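Local coordinates for protein ATP phosphoribosyltransferase (Methanobacterium thermoautotrophicum, PDB 2VD3) that probably catalyses the magnesium-dependent condensation of ATP with 5-phosphoribose 1-diphosphate, the first and rate-controlling step of histidine biosynthesis, and is seen here with the inhibitor histidine bound, at residues Leu221-Arg225 with Lys226-Arg230; Phe265-Ile268 with Asn269-Ala273; Thr205-Arg208 with Gly209-Ala213; Ala257-Glu261 with Lys262-Asn266; Ala8-Lys12 with Gly13-Glu17. All blocks are in the same frame, centred on the assembly; numbering follows the deposited sequence. Where two conformers were deposited one is given.

How the interactions relate
Along the chain the order is interaction 5, 3, 1, 4, 2. Interactions 1, 2 and 4 belong to the C-terminal domain, a four-stranded antiparallel sheet with helices 228-234 and 264-272. Interactions 1 and 4 are turns leaving the neighbouring strands 216-224 and 252-260, their centres about 18 Å apart, and both strands carry histidine-binding residues. Interaction 2 continues the helix that interaction 4 starts, and it touches both: L271 packs on L221, L267 on V259. Interaction 3, on helix 197-212, leads into this domain. Interaction 5 lies about 47 Å from interaction 1, centre to centre, at the end of strand 5-10, an inner strand of another sheet; within one chain, this turn is far from the domain that carries the histidine-binding residues.

Interaction 1 of 5, residues Leu221-Arg225 with Lys226-Arg230; sequences LNIDR and KNLDR. With HIS (histidine), chain C.
D224 and R225 hold the turn by which strand 216-224 passes into helix 228-234. The N-H of N227 bonds to D224 O at 2.9 Å, and that of L228 to R225 O at 3.1 Å. From CB of I223, CG1 (anti to the backbone N, chi1 -169°) and then CD1 run to CB of N227, each 3.9 Å from it, the two side chains crossing at about a right angle. The CG2 branch reaches toward CD1 of L228, a loose 4.4 Å.

One residue back on the strand, N222 holds the bound histidine at its amino-acid end. ND2 donates to the carboxylate OXT at 2.7 Å, while OD1 accepts from the ligand N at 3.1 Å. A leucine here would probably leave both the carboxylate and the amino group without these mates and weaken inhibitor binding. Other ligand contacts come from a neighbouring subunit, including T242 and M238, so the site spans an interface. I223 and L228 both lean on V253 of adjacent strand 252-260, and L228 also touches V243 of strand 242-246.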
# COMPACT_ATOMS: atom_id res chain seq x y z
N LEU A 221 38.05 -10.81 26.07
CA LEU A 221 38.00 -10.52 27.51
C LEU A 221 39.36 -10.11 28.08
O LEU A 221 40.41 -10.48 27.54
CB LEU A 221 37.46 -11.72 28.30
CG LEU A 221 38.15 -13.09 28.20
CD1 LEU A 221 39.44 -13.19 29.01
CD2 LEU A 221 37.18 -14.16 28.66
N ASN A 222 39.32 -9.35 29.16
CA ASN A 222 40.51 -9.03 29.94
C ASN A 222 40.60 -9.94 31.16
O ASN A 222 39.65 -10.03 31.94
CB ASN A 222 40.49 -7.56 30.36
CG ASN A 222 40.65 -6.60 29.19
OD1 ASN A 222 41.37 -6.88 28.23
ND2 ASN A 222 39.97 -5.46 29.27
N ILE A 223 41.73 -10.62 31.32
CA ILE A 223 41.94 -11.51 32.46
C ILE A 223 43.28 -11.23 33.12
O ILE A 223 44.27 -10.94 32.45
CB ILE A 223 41.82 -13.02 32.06
CG1 ILE A 223 41.77 -13.92 33.30
CG2 ILE A 223 42.94 -13.46 31.16
CD1 ILE A 223 40.49 -13.86 34.08
N ASP A 224 43.30 -11.30 34.45
CA ASP A 224 44.55 -11.26 35.20
C ASP A 224 45.29 -12.58 34.94
O ASP A 224 44.68 -13.65 34.95
CB ASP A 224 44.30 -11.03 36.69
CG ASP A 224 43.55 -9.73 36.97
OD1 ASP A 224 44.21 -8.74 37.36
OD2 ASP A 224 42.32 -9.68 36.78
N ARG A 225 46.59 -12.47 34.69
CA ARG A 225 47.45 -13.59 34.29
C ARG A 225 47.38 -14.82 35.21
O ARG A 225 47.54 -15.95 34.74
CB ARG A 225 48.90 -13.12 34.18
CG ARG A 225 49.76 -13.94 33.26
CD ARG A 225 50.85 -13.08 32.68
NE ARG A 225 51.44 -13.69 31.49
CZ ARG A 225 52.09 -13.03 30.54
NH1 ARG A 225 52.59 -13.68 29.50
NH2 ARG A 225 52.23 -11.71 30.62
N LYS A 226 47.15 -14.59 36.50
CA LYS A 226 47.03 -15.68 37.48
C LYS A 226 45.88 -16.65 37.15
O LYS A 226 45.89 -17.81 37.57
CB LYS A 226 46.87 -15.12 38.90
CG LYS A 226 45.72 -14.12 39.06
CD LYS A 226 45.77 -13.41 40.40
CE LYS A 226 44.73 -12.30 40.47
NZ LYS A 226 44.89 -11.46 41.69
N ASN A 227 44.91 -16.16 36.39
CA ASN A 227 43.75 -16.95 35.99
C ASN A 227 43.71 -17.34 34.51
O ASN A 227 42.76 -17.98 34.06
CB ASN A 227 42.47 -16.22 36.39
CG ASN A 227 42.32 -16.07 37.89
OD1 ASN A 227 42.49 -17.04 38.64
ND2 ASN A 227 42.01 -14.86 38.35
N LEU A 228 44.76 -16.97 33.76
CA LEU A 228 44.86 -17.28 32.33
C LEU A 228 44.69 -18.77 31.99
O LEU A 228 44.23 -19.11 30.90
CB LEU A 228 46.19 -16.75 31.75
CG LEU A 228 46.57 -17.04 30.28
CD1 LEU A 228 45.57 -16.43 29.29
CD2 LEU A 228 47.99 -16.57 29.97
N ASP A 229 45.05 -19.65 32.92
CA ASP A 229 44.96 -21.09 32.70
C ASP A 229 43.51 -21.61 32.60
O ASP A 229 43.19 -22.36 31.67
CB ASP A 229 45.74 -21.87 33.77
CG ASP A 229 45.37 -21.45 35.19
OD1 ASP A 229 44.89 -20.30 35.38
OD2 ASP A 229 45.58 -22.26 36.11
N ARG A 230 42.65 -21.20 33.53
CA ARG A 230 41.25 -21.63 33.51
C ARG A 230 40.48 -21.09 32.30
O ARG A 230 39.51 -21.71 31.86
CB ARG A 230 40.55 -21.28 34.83
CG ARG A 230 40.95 -22.18 35.99
CD ARG A 230 40.21 -21.84 37.28
NE ARG A 230 40.49 -20.48 37.75
CZ ARG A 230 40.15 -20.01 38.94
NH1 ARG A 230 40.45 -18.75 39.26
NH2 ARG A 230 39.52 -20.77 39.82
N HIS C . 41.97 -4.37 26.46
CA HIS C . 40.99 -3.46 25.78
C HIS C . 40.10 -2.75 26.78
O HIS C . 39.39 -1.81 26.44
CB HIS C . 40.13 -4.24 24.78
CG HIS C . 39.42 -5.42 25.37
ND1 HIS C . 39.71 -6.72 25.01
CD2 HIS C . 38.44 -5.49 26.30
CE1 HIS C . 38.93 -7.54 25.70
NE2 HIS C . 38.16 -6.82 26.49
OXT HIS C . 40.05 -3.11 27.97

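Interaction 2 of 5, residues Phe265-Ile268 with Asn269-Ala273; sequences FNLI and NRLKA
Helix 264-272 of the C-terminal regulatory domain carries this contact, a run of i to i+4 pairs on successive faces of the helix. On the buried face L267 meets L271: CD1 of L271 lies 3.5 Å from CG of L267, and its CD2 lies beside CD1 of L267. With CG of L267 anti to the backbone N (chi1 -177°), its branch point is turned along the helix toward L271 CD1, and the two isobutyl groups cross at a slant. The backbone bonds L271 N to L267 O and K272 N to I268 O, the latter 2.8 Å long, run along the helix.

A second pair sets amide against ring. ND2 of N269 sits over one face of F265, 3.6 Å from CE2 and offset toward the rim, with the amide and ring planes 87° apart. On a third face R270 folds back over N266. Its backbone N-H bonds N266 O at 3.0 Å, and NE adds a weak bond of 3.4 Å to the same oxygen, which lies at the guanidinium edge, in its plane.

The leucine face looks onto L234 of helix 228-234 and onto M235 just beyond it. Across the subunit boundary F265 packs on T205 and I268 on I288 of a neighbouring subunit, whose P289 O accepts a hydrogen bond from K272 NZ.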
# COMPACT_ATOMS: atom_id res chain seq x y z
N PHE A 265 26.28 -18.10 26.78
CA PHE A 265 25.70 -17.84 28.10
C PHE A 265 26.37 -18.61 29.24
O PHE A 265 26.72 -18.02 30.26
CB PHE A 265 24.18 -18.07 28.14
CG PHE A 265 23.55 -17.75 29.48
CD1 PHE A 265 23.48 -16.43 29.94
CD2 PHE A 265 23.04 -18.76 30.29
CE1 PHE A 265 22.90 -16.13 31.18
CE2 PHE A 265 22.46 -18.47 31.53
CZ PHE A 265 22.39 -17.15 31.97
N ASN A 266 26.55 -19.92 29.06
CA ASN A 266 27.26 -20.72 30.05
C ASN A 266 28.72 -20.26 30.18
O ASN A 266 29.28 -20.23 31.28
CB ASN A 266 27.13 -22.24 29.77
CG ASN A 266 28.34 -22.83 29.05
OD1 ASN A 266 29.38 -23.07 29.66
ND2 ASN A 266 28.19 -23.08 27.75
N LEU A 267 29.33 -19.90 29.04
CA LEU A 267 30.69 -19.38 29.02
C LEU A 267 30.82 -18.09 29.83
O LEU A 267 31.72 -17.98 30.65
CB LEU A 267 31.18 -19.17 27.58
CG LEU A 267 32.63 -18.69 27.41
CD1 LEU A 267 33.65 -19.75 27.86
CD2 LEU A 267 32.94 -18.21 25.98
N ILE A 268 29.92 -17.13 29.62
CA ILE A 268 29.94 -15.85 30.34
C ILE A 268 29.99 -16.05 31.86
O ILE A 268 30.86 -15.50 32.53
CB ILE A 268 28.74 -14.93 29.93
CG1 ILE A 268 28.89 -14.43 28.49
CG2 ILE A 268 28.61 -13.73 30.88
CD1 ILE A 268 27.57 -14.12 27.79
N ASN A 269 29.07 -16.87 32.38
CA ASN A 269 29.03 -17.18 33.82
C ASN A 269 30.29 -17.91 34.29
O ASN A 269 30.82 -17.61 35.37
CB ASN A 269 27.79 -18.01 34.17
CG ASN A 269 26.53 -17.50 33.49
OD1 ASN A 269 26.48 -16.38 33.01
ND2 ASN A 269 25.50 -18.34 33.45
N ARG A 270 30.78 -18.84 33.48
CA ARG A 270 32.03 -19.55 33.74
C ARG A 270 33.26 -18.63 33.66
O ARG A 270 34.21 -18.79 34.43
CB ARG A 270 32.17 -20.74 32.79
CG ARG A 270 31.74 -22.07 33.41
CD ARG A 270 31.32 -23.10 32.37
NE ARG A 270 29.87 -23.36 32.37
CZ ARG A 270 29.30 -24.49 32.78
NH1 ARG A 270 30.04 -25.51 33.23
NH2 ARG A 270 27.98 -24.62 32.75
N LEU A 271 33.24 -17.67 32.74
CA LEU A 271 34.32 -16.68 32.63
C LEU A 271 34.35 -15.69 33.79
O LEU A 271 35.41 -15.45 34.37
CB LEU A 271 34.26 -15.93 31.29
CG LEU A 271 34.49 -16.71 29.98
CD1 LEU A 271 34.14 -15.83 28.77
CD2 LEU A 271 35.90 -17.28 29.89
N LYS A 272 33.18 -15.13 34.14
CA LYS A 272 33.05 -14.17 35.24
C LYS A 272 33.50 -14.75 36.59
O LYS A 272 34.18 -14.07 37.36
CB LYS A 272 31.61 -13.66 35.35
CG LYS A 272 31.15 -12.76 34.20
CD LYS A 272 31.85 -11.41 34.18
CE LYS A 272 31.41 -10.51 35.32
NZ LYS A 272 32.32 -9.34 35.44
N ALA A 273 33.13 -16.00 36.84
CA ALA A 273 33.49 -16.72 38.06
C ALA A 273 35.00 -16.98 38.18
O ALA A 273 35.50 -17.29 39.26
CB ALA A 273 32.72 -18.03 38.15

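Interaction 3 of 5, residues Thr205-Arg208 with Gly209-Ala213; sequences TGIR and GVIDA
I207 and I211 make the inward side of the last two turns of helix 197-212, with CG2 of I207 4.0 Å from CD1 of I211. Tightness here comes from the backbone. G209 N donates to T205 O at 2.8 Å and I211 N to I207 O at 3.1 Å, the ordinary i to i+4 pattern. G209 itself is buried, and its backbone also hydrogen-bonds I287, which brings strand 286-288 close.

The outward side is looser and ionic. R208 starts with CG anti to the backbone N (chi1 -167°), bends at chi2, and turns its guanidinium forward along the helix. OD1 of D212 lies over one face of that group, 2.8 Å from NH2, with the guanidinium and carboxylate planes 45° apart. Because no N-H points at the oxygen, this salt bridge is one of charge alone. CG2 of I211 stands at the edge of the same guanidinium, near its plane. R208 has a second anionic partner, as NE forms a salt bridge with E87.

I211 touches L89. The helix packs on helix 16-25 through I207 and V210, which both meet L22, and on strand 286-288 through T205 and V210.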
# COMPACT_ATOMS: atom_id res chain seq x y z
N THR A 205 32.42 -19.51 -2.53
CA THR A 205 33.28 -19.38 -1.34
C THR A 205 32.79 -18.24 -0.44
O THR A 205 32.74 -18.39 0.77
CB THR A 205 34.77 -19.17 -1.71
OG1 THR A 205 35.17 -20.13 -2.70
CG2 THR A 205 35.67 -19.33 -0.48
N GLY A 206 32.42 -17.11 -1.05
CA GLY A 206 31.96 -15.93 -0.31
C GLY A 206 30.71 -16.24 0.48
O GLY A 206 30.66 -16.01 1.70
N ILE A 207 29.71 -16.79 -0.21
CA ILE A 207 28.46 -17.25 0.39
C ILE A 207 28.67 -18.39 1.41
O ILE A 207 28.15 -18.33 2.54
CB ILE A 207 27.44 -17.66 -0.71
CG1 ILE A 207 26.72 -16.41 -1.25
CG2 ILE A 207 26.44 -18.70 -0.19
CD1 ILE A 207 25.95 -16.63 -2.53
N ARG A 208 29.44 -19.40 1.03
CA ARG A 208 29.70 -20.54 1.93
C ARG A 208 30.32 -20.04 3.22
O ARG A 208 29.94 -20.47 4.30
CB ARG A 208 30.55 -21.62 1.25
CG ARG A 208 30.62 -22.98 1.97
CD ARG A 208 29.31 -23.33 2.69
NE ARG A 208 29.22 -24.74 3.10
CZ ARG A 208 28.61 -25.17 4.21
NH1 ARG A 208 28.57 -26.46 4.49
NH2 ARG A 208 28.03 -24.30 5.04
N GLY A 209 31.25 -19.09 3.09
CA GLY A 209 31.86 -18.39 4.23
C GLY A 209 30.89 -17.69 5.19
O GLY A 209 31.10 -17.73 6.40
N VAL A 210 29.85 -17.06 4.66
CA VAL A 210 28.84 -16.39 5.48
C VAL A 210 27.99 -17.41 6.25
O VAL A 210 27.58 -17.16 7.38
CB VAL A 210 27.93 -15.46 4.64
CG1 VAL A 210 26.71 -14.97 5.42
CG2 VAL A 210 28.73 -14.27 4.14
N ILE A 211 27.75 -18.57 5.63
CA ILE A 211 26.95 -19.62 6.24
C ILE A 211 27.67 -20.28 7.40
O ILE A 211 27.05 -20.65 8.40
CB ILE A 211 26.54 -20.69 5.20
CG1 ILE A 211 25.45 -20.14 4.28
CG2 ILE A 211 26.03 -21.96 5.89
CD1 ILE A 211 25.35 -20.89 3.01
N ASP A 212 28.99 -20.43 7.27
CA ASP A 212 29.79 -21.03 8.33
C ASP A 212 30.01 -20.05 9.48
O ASP A 212 30.46 -20.45 10.56
CB ASP A 212 31.13 -21.54 7.79
CG ASP A 212 30.96 -22.68 6.79
OD1 ASP A 212 29.97 -23.44 6.90
OD2 ASP A 212 31.83 -22.81 5.90
N ALA A 213 29.71 -18.78 9.24
CA ALA A 213 29.83 -17.76 10.29
C ALA A 213 28.58 -17.70 11.18
O ALA A 213 28.61 -17.05 12.24
CB ALA A 213 30.13 -16.38 9.69

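Interaction 4 of 5, residues Ala257-Glu261 with Lys262-Asn266; sequences AVVDE and KEVFN. With HIS (histidine), chain B; IMD (imidazole), chain F.
D260 O is gripped by two backbone N-H groups across the turn: E263 N at 2.9 Å and V264 N in a weak bond at 3.4 Å. The bond is returned from E263, whose OE1 accepts D260 N at 3.1 Å, 42° out of the carboxylate plane. D260 and E263 thus form a reciprocal pair at the entry to helix 264-272. E263 gets there because CG sits between its own N and carbonyl carbon (chi1 87°) and the rest of the chain runs out straight, back to the strand end.

OD2 of D260 takes the N-H of K262 at 3.1 Å, again from above its plane, while OD1 is paired with K216. In the conformer given, and so less certainly, the lysine chain curls round OD2. On the apolar side of the turn, CG2 of V259 meets CG1 of V264 at 3.6 Å, the two valines set crosswise.

An alanine in place of E263 would probably leave D260 N without its acceptor and set the end of the strand freer to move. Farther back on the strand, V258 N donates to O of the bound histidine, 3.2 Å from V258 N. Two carboxylates, those of D260 and E263, therefore take up backbone N-H groups where the helix begins, and E261 carries the charge link to R286 of a neighbouring subunit.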
# COMPACT_ATOMS: atom_id res chain seq x y z
N ALA A 257 38.73 -15.60 21.36
CA ALA A 257 38.42 -16.90 20.77
C ALA A 257 37.09 -16.84 20.05
O ALA A 257 36.17 -16.13 20.46
CB ALA A 257 38.39 -17.98 21.84
N VAL A 258 37.00 -17.58 18.94
CA VAL A 258 35.74 -17.77 18.23
C VAL A 258 34.90 -18.73 19.07
O VAL A 258 35.38 -19.79 19.49
CB VAL A 258 35.98 -18.35 16.82
CG1 VAL A 258 34.66 -18.42 16.04
CG2 VAL A 258 37.02 -17.54 16.06
N VAL A 259 33.66 -18.34 19.36
CA VAL A 259 32.77 -19.20 20.15
C VAL A 259 31.39 -19.32 19.50
O VAL A 259 30.90 -18.38 18.89
CB VAL A 259 32.66 -18.75 21.65
CG1 VAL A 259 33.96 -18.10 22.13
CG2 VAL A 259 31.49 -17.83 21.87
N ASP A 260 30.78 -20.49 19.63
CA ASP A 260 29.43 -20.70 19.12
C ASP A 260 28.37 -20.13 20.06
O ASP A 260 28.53 -20.20 21.27
CB ASP A 260 29.16 -22.18 18.88
CG ASP A 260 27.89 -22.41 18.10
OD1 ASP A 260 27.89 -22.18 16.87
OD2 ASP A 260 26.88 -22.79 18.72
N GLU A 261 27.29 -19.61 19.48
CA GLU A 261 26.19 -19.01 20.24
C GLU A 261 25.51 -19.93 21.27
O GLU A 261 25.00 -19.44 22.27
CB GLU A 261 25.13 -18.42 19.30
CG GLU A 261 25.60 -17.16 18.57
CD GLU A 261 25.25 -15.87 19.30
OE1 GLU A 261 24.51 -15.05 18.72
OE2 GLU A 261 25.71 -15.67 20.45
N LYS A 262 25.52 -21.24 21.01
CA LYS A 262 25.06 -22.24 21.97
C LYS A 262 25.85 -22.18 23.28
O LYS A 262 25.33 -22.53 24.34
CB LYS A 262 25.20 -23.67 21.42
CG LYS A 262 24.38 -23.98 20.17
CD LYS A 262 24.93 -25.23 19.48
CE LYS A 262 24.72 -25.17 17.97
NZ LYS A 262 25.64 -26.10 17.24
N GLU A 263 27.10 -21.75 23.20
CA GLU A 263 27.96 -21.82 24.38
C GLU A 263 28.15 -20.50 25.13
O GLU A 263 28.58 -20.53 26.28
CB GLU A 263 29.30 -22.53 24.05
CG GLU A 263 30.45 -21.67 23.49
CD GLU A 263 31.58 -22.50 22.86
OE1 GLU A 263 31.51 -22.80 21.63
OE2 GLU A 263 32.55 -22.84 23.58
N VAL A 264 27.79 -19.36 24.52
CA VAL A 264 28.11 -18.05 25.11
C VAL A 264 27.54 -17.75 26.52
O VAL A 264 28.26 -17.23 27.36
CB VAL A 264 27.89 -16.84 24.12
CG1 VAL A 264 28.01 -17.28 22.69
CG2 VAL A 264 26.56 -16.15 24.34
N PHE A 265 26.28 -18.10 26.78
CA PHE A 265 25.70 -17.84 28.10
C PHE A 265 26.37 -18.61 29.24
O PHE A 265 26.72 -18.02 30.26
CB PHE A 265 24.18 -18.07 28.14
CG PHE A 265 23.55 -17.75 29.48
CD1 PHE A 265 23.48 -16.43 29.94
CD2 PHE A 265 23.04 -18.76 30.29
CE1 PHE A 265 22.90 -16.13 31.18
CE2 PHE A 265 22.46 -18.47 31.53
CZ PHE A 265 22.39 -17.15 31.97
N ASN A 266 26.55 -19.92 29.06
CA ASN A 266 27.26 -20.72 30.05
C ASN A 266 28.72 -20.26 30.18
O ASN A 266 29.28 -20.23 31.28
CB ASN A 266 27.13 -22.24 29.77
CG ASN A 266 28.34 -22.83 29.05
OD1 ASN A 266 29.38 -23.07 29.66
ND2 ASN A 266 28.19 -23.08 27.75
N HIS B . 42.88 -17.90 17.92
CA HIS B . 41.39 -17.79 18.08
C HIS B . 40.70 -19.08 17.67
O HIS B . 39.51 -19.26 17.94
CB HIS B . 40.85 -16.63 17.25
CG HIS B . 41.22 -16.69 15.80
ND1 HIS B . 42.05 -15.76 15.20
CD2 HIS B . 40.88 -17.56 14.82
CE1 HIS B . 42.21 -16.06 13.93
NE2 HIS B . 41.51 -17.16 13.67
OXT HIS B . 41.30 -19.98 17.07
N1 IMD F . 21.44 -23.42 26.86
C2 IMD F . 22.76 -23.70 26.89
N3 IMD F . 23.21 -23.81 25.62
C4 IMD F . 22.17 -23.61 24.79
C5 IMD F . 21.05 -23.36 25.57

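Interaction 5 of 5, residues Ala8-Lys12 with Gly13-Glu17; sequences AVPSK and GRISE
P10 and S16 close the turn from strand 5-10 into helix 16-25, with the hydroxyl of S16 facing the proline carbonyl. A chi1 of -167° swings OG away from the serine's own N and back to the strand end, where it donates to P10 O at 2.5 Å, a bond so short that its exact length is doubtful. CB of the serine follows behind, 3.3 Å from the same oxygen.

On the apolar side the proline ring and I15 stand roughly perpendicular. CG of P10 meets the CG2 branch of I15 at 3.5 Å, and CD of the ring lies a little farther from the same methyl. The isoleucine presents this branch because its CG1 turns the other way, anti to the carbonyl carbon.

Between the two, G13 bends the chain with phi 87° and psi -177°; a CB at this position would clash with K12 O. G13 O then takes the N-H of S16 at 3.3 Å.

P10 also touches I57 of helix 57-63. R14 turns away from the strand and makes weak hydrogen bonds to D32 O and T33 O of a neighbouring subunit. Chemically, one hydroxyl-to-carbonyl bond and one proline-isoleucine contact join strand to helix across the glycine bend, leaving the arginine to face the subunit interface.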
# COMPACT_ATOMS: atom_id res chain seq x y z
N ALA A 8 19.85 -15.04 -10.03
CA ALA A 8 18.43 -14.81 -9.85
C ALA A 8 18.10 -14.77 -8.37
O ALA A 8 18.35 -15.73 -7.63
CB ALA A 8 17.62 -15.89 -10.56
N VAL A 9 17.55 -13.65 -7.92
CA VAL A 9 17.26 -13.45 -6.50
C VAL A 9 15.79 -13.09 -6.38
O VAL A 9 15.29 -12.29 -7.16
CB VAL A 9 18.18 -12.33 -5.91
CG1 VAL A 9 17.75 -11.91 -4.51
CG2 VAL A 9 19.64 -12.79 -5.93
N PRO A 10 15.08 -13.73 -5.43
CA PRO A 10 13.66 -13.44 -5.25
C PRO A 10 13.40 -11.96 -5.01
O PRO A 10 14.18 -11.30 -4.31
CB PRO A 10 13.27 -14.30 -4.05
CG PRO A 10 14.23 -15.44 -4.14
CD PRO A 10 15.53 -14.80 -4.51
N SER A 11 12.31 -11.47 -5.59
CA SER A 11 11.95 -10.05 -5.56
C SER A 11 10.98 -9.72 -4.44
O SER A 11 11.01 -8.61 -3.90
CB SER A 11 11.33 -9.63 -6.90
OG SER A 11 10.48 -10.65 -7.39
N LYS A 12 10.12 -10.67 -4.10
CA LYS A 12 9.18 -10.50 -2.99
C LYS A 12 9.13 -11.75 -2.13
O LYS A 12 9.69 -12.78 -2.51
CB LYS A 12 7.77 -10.09 -3.50
CG LYS A 12 7.27 -10.84 -4.74
CD LYS A 12 6.37 -9.96 -5.61
CE LYS A 12 4.91 -10.00 -5.18
NZ LYS A 12 4.07 -9.09 -6.00
N GLY A 13 8.48 -11.66 -0.98
CA GLY A 13 8.35 -12.80 -0.07
C GLY A 13 9.51 -12.96 0.90
O GLY A 13 10.45 -12.15 0.93
N ARG A 14 9.43 -14.03 1.69
CA ARG A 14 10.32 -14.25 2.83
C ARG A 14 11.78 -14.49 2.45
O ARG A 14 12.68 -14.10 3.20
CB ARG A 14 9.79 -15.39 3.72
CG ARG A 14 9.74 -16.77 3.07
CD ARG A 14 8.79 -17.69 3.81
NE ARG A 14 9.39 -18.23 5.03
CZ ARG A 14 10.04 -19.39 5.09
NH1 ARG A 14 10.18 -20.13 4.00
NH2 ARG A 14 10.54 -19.81 6.25
N ILE A 15 12.00 -15.12 1.30
CA ILE A 15 13.33 -15.45 0.82
C ILE A 15 14.13 -14.21 0.40
O ILE A 15 15.37 -14.21 0.48
CB ILE A 15 13.26 -16.43 -0.38
CG1 ILE A 15 12.51 -17.71 -0.01
CG2 ILE A 15 14.65 -16.75 -0.92
CD1 ILE A 15 12.23 -18.63 -1.22
N SER A 16 13.43 -13.16 -0.02
CA SER A 16 14.06 -12.03 -0.73
C SER A 16 15.13 -11.28 0.06
O SER A 16 16.31 -11.34 -0.30
CB SER A 16 13.00 -11.07 -1.25
OG SER A 16 13.58 -10.16 -2.17
N GLU A 17 14.73 -10.60 1.14
CA GLU A 17 15.63 -9.81 1.98
C GLU A 17 16.86 -10.56 2.54
O GLU A 17 17.97 -10.04 2.47
CB GLU A 17 14.87 -9.10 3.11
CG GLU A 17 14.43 -7.68 2.79
CD GLU A 17 13.52 -7.10 3.87
OE1 GLU A 17 12.69 -7.85 4.41
OE2 GLU A 17 13.64 -5.88 4.17